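Local atomic coordinates of ribose transcriptional regulator (Enterococcus faecium DO, PDB entry 4RK1), a protein that binds ribose in its sugar-binding domain and, as a LacI-family regulator, probably represses transcription by binding DNA. Residues Pro89-Asp94 with Lys248-Arg253; Leu195-Tyr200 with Glu226-Lys231. One frame throughout, in Å; residues are numbered along the deposited sequence.

Interaction 1: residues Pro89-Asp94 with Lys248-Arg253. With RIB (alpha-D-ribofuranose), chain K.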
loop_
_atom_site.group_PDB
_atom_site.type_symbol
_atom_site.label_atom_id
_atom_site.label_comp_id
_atom_site.label_asym_id
_atom_site.label_seq_id
_atom_site.Cartn_x
_atom_site.Cartn_y
_atom_site.Cartn_z
ATOM N N PRO B 89 -17.635 -2.863 21.442
ATOM C CA PRO B 89 -17.739 -4.092 20.668
ATOM C C PRO B 89 -16.622 -4.199 19.638
ATOM O O PRO B 89 -16.025 -3.188 19.263
ATOM C CB PRO B 89 -19.091 -3.953 19.967
ATOM C CG PRO B 89 -19.308 -2.488 19.864
ATOM C CD PRO B 89 -18.714 -1.913 21.109
ATOM N N PHE B 90 -16.325 -5.417 19.208
ATOM C CA PHE B 90 -15.262 -5.619 18.239
ATOM C C PHE B 90 -15.489 -6.809 17.327
ATOM O O PHE B 90 -16.251 -7.726 17.647
ATOM C CB PHE B 90 -13.903 -5.732 18.941
ATOM C CG PHE B 90 -13.778 -6.930 19.834
ATOM C CD1 PHE B 90 -14.338 -6.926 21.108
ATOM C CD2 PHE B 90 -13.111 -8.065 19.408
ATOM C CE1 PHE B 90 -14.230 -8.032 21.931
ATOM C CE2 PHE B 90 -12.997 -9.178 20.229
ATOM C CZ PHE B 90 -13.572 -9.164 21.488
ATOM N N ILE B 91 -14.814 -6.757 16.180
ATOM C CA ILE B 91 -14.823 -7.799 15.180
ATOM C C ILE B 91 -13.415 -8.334 15.087
ATOM O O ILE B 91 -12.467 -7.566 15.196
ATOM C CB ILE B 91 -15.191 -7.260 13.782
ATOM C CG1 ILE B 91 -16.478 -6.437 13.824
ATOM C CG2 ILE B 91 -15.314 -8.405 12.790
ATOM C CD1 ILE B 91 -17.688 -7.189 14.327
ATOM N N VAL B 92 -13.284 -9.640 14.872
ATOM C CA VAL B 92 -11.978 -10.261 14.661
ATOM C C VAL B 92 -11.942 -10.877 13.273
ATOM O O VAL B 92 -12.949 -11.337 12.753
ATOM C CB VAL B 92 -11.639 -11.347 15.712
ATOM C CG1 VAL B 92 -11.586 -10.744 17.104
ATOM C CG2 VAL B 92 -12.638 -12.494 15.674
ATOM N N LEU B 93 -10.768 -10.874 12.671
ATOM C CA LEU B 93 -10.598 -11.482 11.380
ATOM C C LEU B 93 -9.132 -11.749 11.131
ATOM O O LEU B 93 -8.268 -11.367 11.923
ATOM C CB LEU B 93 -11.138 -10.571 10.284
ATOM C CG LEU B 93 -10.490 -9.207 10.064
ATOM C CD1 LEU B 93 -10.710 -8.760 8.629
ATOM C CD2 LEU B 93 -11.040 -8.153 11.001
ATOM N N ASP B 94 -8.879 -12.409 10.011
ATOM C CA ASP B 94 -7.546 -12.525 9.454
ATOM C C ASP B 94 -6.567 -13.197 10.419
ATOM O O ASP B 94 -6.770 -14.372 10.727
ATOM C CB ASP B 94 -7.052 -11.166 8.940
ATOM C CG ASP B 94 -6.017 -11.321 7.849
ATOM O OD1 ASP B 94 -6.341 -11.933 6.810
ATOM O OD2 ASP B 94 -4.880 -10.873 8.046
ATOM N N LYS B 248 -19.999 -3.948 8.412
ATOM C CA LYS B 248 -21.445 -4.191 8.555
ATOM C C LYS B 248 -21.755 -4.984 9.834
ATOM O O LYS B 248 -22.684 -4.649 10.563
ATOM C CB LYS B 248 -22.016 -4.940 7.343
ATOM C CG LYS B 248 -22.120 -4.114 6.075
ATOM C CD LYS B 248 -22.567 -4.976 4.901
ATOM C CE LYS B 248 -23.125 -4.133 3.765
ATOM N NZ LYS B 248 -23.213 -4.905 2.495
ATOM N N LEU B 249 -20.974 -6.025 10.105
ATOM C CA LEU B 249 -21.130 -6.771 11.348
ATOM C C LEU B 249 -21.003 -5.858 12.564
ATOM O O LEU B 249 -21.778 -5.980 13.517
ATOM C CB LEU B 249 -20.095 -7.878 11.459
ATOM C CG LEU B 249 -20.350 -9.146 10.659
ATOM C CD1 LEU B 249 -19.110 -10.014 10.708
ATOM C CD2 LEU B 249 -21.551 -9.909 11.199
ATOM N N LEU B 250 -20.027 -4.949 12.541
ATOM C CA LEU B 250 -19.817 -4.047 13.679
ATOM C C LEU B 250 -20.985 -3.086 13.858
ATOM O O LEU B 250 -21.446 -2.898 14.975
ATOM C CB LEU B 250 -18.506 -3.274 13.570
ATOM C CG LEU B 250 -18.087 -2.440 14.786
ATOM C CD1 LEU B 250 -18.107 -3.241 16.079
ATOM C CD2 LEU B 250 -16.697 -1.873 14.562
ATOM N N LEU B 251 -21.461 -2.487 12.768
ATOM C CA LEU B 251 -22.606 -1.567 12.836
ATOM C C LEU B 251 -23.853 -2.267 13.353
ATOM O O LEU B 251 -24.620 -1.680 14.104
ATOM C CB LEU B 251 -22.926 -0.970 11.465
ATOM C CG LEU B 251 -21.916 -0.003 10.841
ATOM C CD1 LEU B 251 -22.388 0.375 9.447
ATOM C CD2 LEU B 251 -21.718 1.229 11.703
ATOM N N ASP B 252 -24.058 -3.515 12.935
ATOM C CA ASP B 252 -25.195 -4.305 13.399
ATOM C C ASP B 252 -25.098 -4.621 14.879
ATOM O O ASP B 252 -26.100 -4.582 15.599
ATOM C CB ASP B 252 -25.342 -5.587 12.580
ATOM C CG ASP B 252 -25.810 -5.313 11.161
ATOM O OD1 ASP B 252 -26.279 -4.189 10.887
ATOM O OD2 ASP B 252 -25.701 -6.218 10.321
ATOM N N ARG B 253 -23.888 -4.917 15.330
ATOM C CA ARG B 253 -23.628 -5.147 16.748
ATOM C C ARG B 253 -23.875 -3.902 17.578
ATOM O O ARG B 253 -24.373 -3.992 18.700
ATOM C CB ARG B 253 -22.196 -5.633 16.952
ATOM C CG ARG B 253 -21.810 -5.928 18.391
ATOM C CD ARG B 253 -22.669 -7.007 19.019
ATOM N NE ARG B 253 -22.680 -8.241 18.228
ATOM C CZ ARG B 253 -23.500 -9.261 18.459
ATOM N NH1 ARG B 253 -23.438 -10.338 17.686
ATOM N NH2 ARG B 253 -24.380 -9.211 19.465
HETATM O O5 RIB K . -1.044 -10.466 2.233
HETATM C C5 RIB K . -0.962 -10.313 3.657
HETATM C C4 RIB K . -1.443 -11.562 4.249
HETATM O O4 RIB K . -1.431 -11.486 5.685
HETATM C C3 RIB K . -2.838 -11.642 3.650
HETATM O O3 RIB K . -2.859 -12.847 2.908
HETATM C C2 RIB K . -3.749 -11.561 4.857
HETATM O O2 RIB K . -4.746 -12.569 4.862
HETATM C C1 RIB K . -2.813 -11.509 6.083
HETATM O O1 RIB K . -3.079 -12.533 7.022
#

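Interaction 2: residues Leu195-Tyr200 with Glu226-Lys231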
loop_
_atom_site.group_PDB
_atom_site.type_symbol
_atom_site.label_atom_id
_atom_site.label_comp_id
_atom_site.label_asym_id
_atom_site.label_seq_id
_atom_site.Cartn_x
_atom_site.Cartn_y
_atom_site.Cartn_z
ATOM N N LEU B 195 5.240 -11.593 -1.434
ATOM C CA LEU B 195 6.292 -12.602 -1.549
ATOM C C LEU B 195 6.533 -12.983 -3.002
ATOM O O LEU B 195 7.678 -13.080 -3.436
ATOM C CB LEU B 195 5.939 -13.846 -0.740
ATOM C CG LEU B 195 6.099 -13.725 0.779
ATOM C CD1 LEU B 195 5.445 -14.916 1.452
ATOM C CD2 LEU B 195 7.570 -13.641 1.189
ATOM N N ALA B 196 5.464 -13.198 -3.767
ATOM C CA ALA B 196 5.641 -13.550 -5.167
ATOM C C ALA B 196 6.363 -12.442 -5.942
ATOM O O ALA B 196 7.209 -12.742 -6.795
ATOM C CB ALA B 196 4.303 -13.895 -5.826
ATOM N N PHE B 197 6.023 -11.178 -5.671
ATOM C CA PHE B 197 6.664 -10.058 -6.378
ATOM C C PHE B 197 8.177 -10.046 -6.096
ATOM O O PHE B 197 8.979 -9.789 -6.986
ATOM C CB PHE B 197 6.085 -8.711 -5.974
ATOM C CG PHE B 197 4.599 -8.563 -6.202
ATOM C CD1 PHE B 197 3.912 -9.375 -7.090
ATOM C CD2 PHE B 197 3.890 -7.586 -5.510
ATOM C CE1 PHE B 197 2.554 -9.220 -7.282
ATOM C CE2 PHE B 197 2.534 -7.426 -5.700
ATOM C CZ PHE B 197 1.862 -8.243 -6.586
ATOM N N GLY B 198 8.543 -10.321 -4.850
ATOM C CA GLY B 198 9.944 -10.512 -4.470
ATOM C C GLY B 198 10.658 -11.547 -5.305
ATOM O O GLY B 198 11.781 -11.316 -5.764
ATOM N N LEU B 199 9.996 -12.680 -5.523
ATOM C CA LEU B 199 10.529 -13.740 -6.368
ATOM C C LEU B 199 10.683 -13.307 -7.808
ATOM O O LEU B 199 11.681 -13.630 -8.446
ATOM C CB LEU B 199 9.651 -14.987 -6.313
ATOM C CG LEU B 199 9.758 -15.838 -5.052
ATOM C CD1 LEU B 199 8.682 -16.913 -5.091
ATOM C CD2 LEU B 199 11.140 -16.460 -4.934
ATOM N N TYR B 200 9.697 -12.589 -8.335
ATOM C CA TYR B 200 9.825 -12.076 -9.689
ATOM C C TYR B 200 11.122 -11.293 -9.829
ATOM O O TYR B 200 11.862 -11.483 -10.785
ATOM C CB TYR B 200 8.671 -11.152 -10.055
ATOM C CG TYR B 200 7.433 -11.787 -10.653
ATOM C CD1 TYR B 200 6.799 -12.864 -10.051
ATOM C CD2 TYR B 200 6.848 -11.240 -11.793
ATOM C CE1 TYR B 200 5.639 -13.408 -10.587
ATOM C CE2 TYR B 200 5.690 -11.763 -12.326
ATOM C CZ TYR B 200 5.079 -12.839 -11.718
ATOM O OH TYR B 200 3.927 -13.355 -12.263
ATOM N N GLU B 226 -2.169 -7.681 -11.627
ATOM C CA GLU B 226 -2.510 -7.421 -13.021
ATOM C C GLU B 226 -1.579 -6.428 -13.720
ATOM O O GLU B 226 -1.727 -6.183 -14.914
ATOM C CB GLU B 226 -3.970 -6.943 -13.110
ATOM C CG GLU B 226 -4.950 -8.019 -12.664
ATOM C CD GLU B 226 -6.364 -7.806 -13.160
ATOM O OE1 GLU B 226 -6.879 -6.677 -13.049
ATOM O OE2 GLU B 226 -6.961 -8.779 -13.656
ATOM N N TYR B 227 -0.638 -5.851 -12.978
ATOM C CA TYR B 227 0.252 -4.841 -13.512
ATOM C C TYR B 227 1.669 -5.350 -13.720
ATOM O O TYR B 227 2.458 -4.692 -14.369
ATOM C CB TYR B 227 0.241 -3.589 -12.617
ATOM C CG TYR B 227 -1.098 -2.891 -12.644
ATOM C CD1 TYR B 227 -2.158 -3.358 -11.882
ATOM C CD2 TYR B 227 -1.317 -1.780 -13.460
ATOM C CE1 TYR B 227 -3.401 -2.746 -11.920
ATOM C CE2 TYR B 227 -2.556 -1.170 -13.505
ATOM C CZ TYR B 227 -3.590 -1.647 -12.734
ATOM O OH TYR B 227 -4.821 -1.018 -12.791
ATOM N N ILE B 228 2.004 -6.503 -13.155
ATOM C CA ILE B 228 3.296 -7.118 -13.444
ATOM C C ILE B 228 3.192 -8.038 -14.650
ATOM O O ILE B 228 2.098 -8.346 -15.116
ATOM C CB ILE B 228 3.868 -7.890 -12.236
ATOM C CG1 ILE B 228 2.911 -9.006 -11.784
ATOM C CG2 ILE B 228 4.184 -6.922 -11.115
ATOM C CD1 ILE B 228 3.445 -9.810 -10.628
ATOM N N LYS B 229 4.345 -8.476 -15.141
ATOM C CA LYS B 229 4.411 -9.300 -16.348
ATOM C C LYS B 229 5.396 -10.444 -16.106
ATOM O O LYS B 229 6.535 -10.199 -15.747
ATOM C CB LYS B 229 4.843 -8.441 -17.545
ATOM C CG LYS B 229 4.916 -9.183 -18.865
ATOM C CD LYS B 229 5.064 -8.212 -20.023
ATOM C CE LYS B 229 5.556 -8.905 -21.285
ATOM N NZ LYS B 229 5.354 -8.049 -22.487
ATOM N N PRO B 230 4.960 -11.693 -16.250
ATOM C CA PRO B 230 3.582 -12.041 -16.570
ATOM C C PRO B 230 2.635 -11.743 -15.402
ATOM O O PRO B 230 3.063 -11.733 -14.238
ATOM C CB PRO B 230 3.669 -13.554 -16.800
ATOM C CG PRO B 230 4.761 -13.988 -15.881
ATOM C CD PRO B 230 5.768 -12.882 -15.918
ATOM N N LYS B 231 1.357 -11.548 -15.712
ATOM C CA LYS B 231 0.358 -11.369 -14.674
ATOM C C LYS B 231 0.310 -12.595 -13.768
ATOM O O LYS B 231 0.384 -13.739 -14.227
ATOM C CB LYS B 231 -1.006 -11.096 -15.265
ATOM C CG LYS B 231 -1.130 -9.787 -16.037
ATOM C CD LYS B 231 -2.486 -9.756 -16.734
ATOM C CE LYS B 231 -2.977 -8.365 -17.073
ATOM N NZ LYS B 231 -2.026 -7.594 -17.899
#

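Interaction 1: residues Pro89-Asp94 with Lys248-Arg253
Ile91 points from its strand at helix 239-255 and meets Leu249 and Leu250. Ile91 CD1 lies 3.8 Å from Leu249 CB, and Ile91 CG1 lies 3.8 Å from Leu250 CB. The torsion chi1 of -51° sets CG1 beside the backbone N and opposite the carbonyl carbon, and a turned chi2 of -59° brings CD1 against the helix. Just before the strand, Pro89 CG comes within 4.0 Å of Leu250 CD1, the two side chains crossing at about a right angle. Pro89 CB also rests 3.7 Å from Arg253 CG, so the arginine meets Pro89 through its aliphatic part. The Arg253 chain bends at chi2 and chi3. Its guanidinium group forms a salt bridge with Asp103, hydrogen bonds to the carbonyls of Pro257 and Lys259, and a cation-pi contact with Trp261. Strand and helix run nearly antiparallel, at 154°, with axes 8.2 Å apart. This is helix-on-sheet packing in a periplasmic-binding-protein fold. Ile91 and Val92 bond through their backbones to strands 66-69 and 103-107. Further along the segment, Asp94 grips ribose with both carboxylate oxygens: OD1 accepts from ribose O2 at 2.6 Å and OD2 from ribose O1 at 2.7 Å. No hydrogen bond joins strand to helix; apolar packing holds them together, while hydrogen bonds of Ile91, Val92 and Asp94 go to neighbouring strands and to the sugar.

Interaction 2: residues Leu195-Tyr200 with Glu226-Lys231
Tyr200 and Ile228 meet where one helical segment, 195-200, faces an irregular one, 226-231, whose Lys229-Pro230 peptide bond is cis; the closest CA atoms, of Phe197 and Ile228, are 8.4 Å apart. In this periplasmic-binding-protein fold the contact joins helix 193-205 to the loop between strands 215-218 and 233-236. Ile228 CD1 is the apolar centre of it. This methyl sits over one face of the Tyr200 ring, 3.8 Å from the centroid and 27° off the normal, in a CH-pi contact. It is displaced toward the rim, where Ile228 CD1 is 3.4 Å from Tyr200 CE2. Ile228 CD1 also touches Phe197 CE1 at 3.5 Å, so two aromatic side chains one turn apart on the helix share one methyl. The first torsion of Ile228 places CG1 between the backbone N and the carbonyl carbon, and the extended chi2 carries CD1 forward to both rings. Pro230 adds a second apolar touch, with Pro230 CD 3.8 Å from Tyr200 CE2.

Met224 of the second subunit packs on Phe197 and Ile228, Glu205 of that subunit forms a salt bridge with Lys231, and its Arg201 makes a cation-pi contact with Tyr227. The loop therefore contacts its own helix and the partner chain, and this contact lies at the dimer interface.

One hydrogen bond crosses between the segments, and it ties the tyrosine hydroxyl to the loop backbone. The acceptor lies at the ring edge, near the ring plane. Tyr200 OH donates to Pro230 O at 2.7 Å, approaching from above the carbonyl plane, 36° out of it, with a C=O...donor angle of 142°.

How the interactions relate
From the N terminus, the chain first reaches segment 89-94, on strand 90-93. It then passes through helix 193-205, which holds 195-200, and the loop containing 226-231. There interaction 2 closes a short loop, with 25 residues between its segments. The chain goes on to 248-253 in helix 239-255, where interaction 1 closes a much longer loop of 153 residues. The shorter loop lies wholly within the longer one, and the two do not cross. The contacts sit on opposite sides of the chain's centre. The centres of interactions 1 and 2 are about 33 Å apart. Interaction 1 fixes a late helix to an early strand; interaction 2 joins a helix to a loop beside the second subunit.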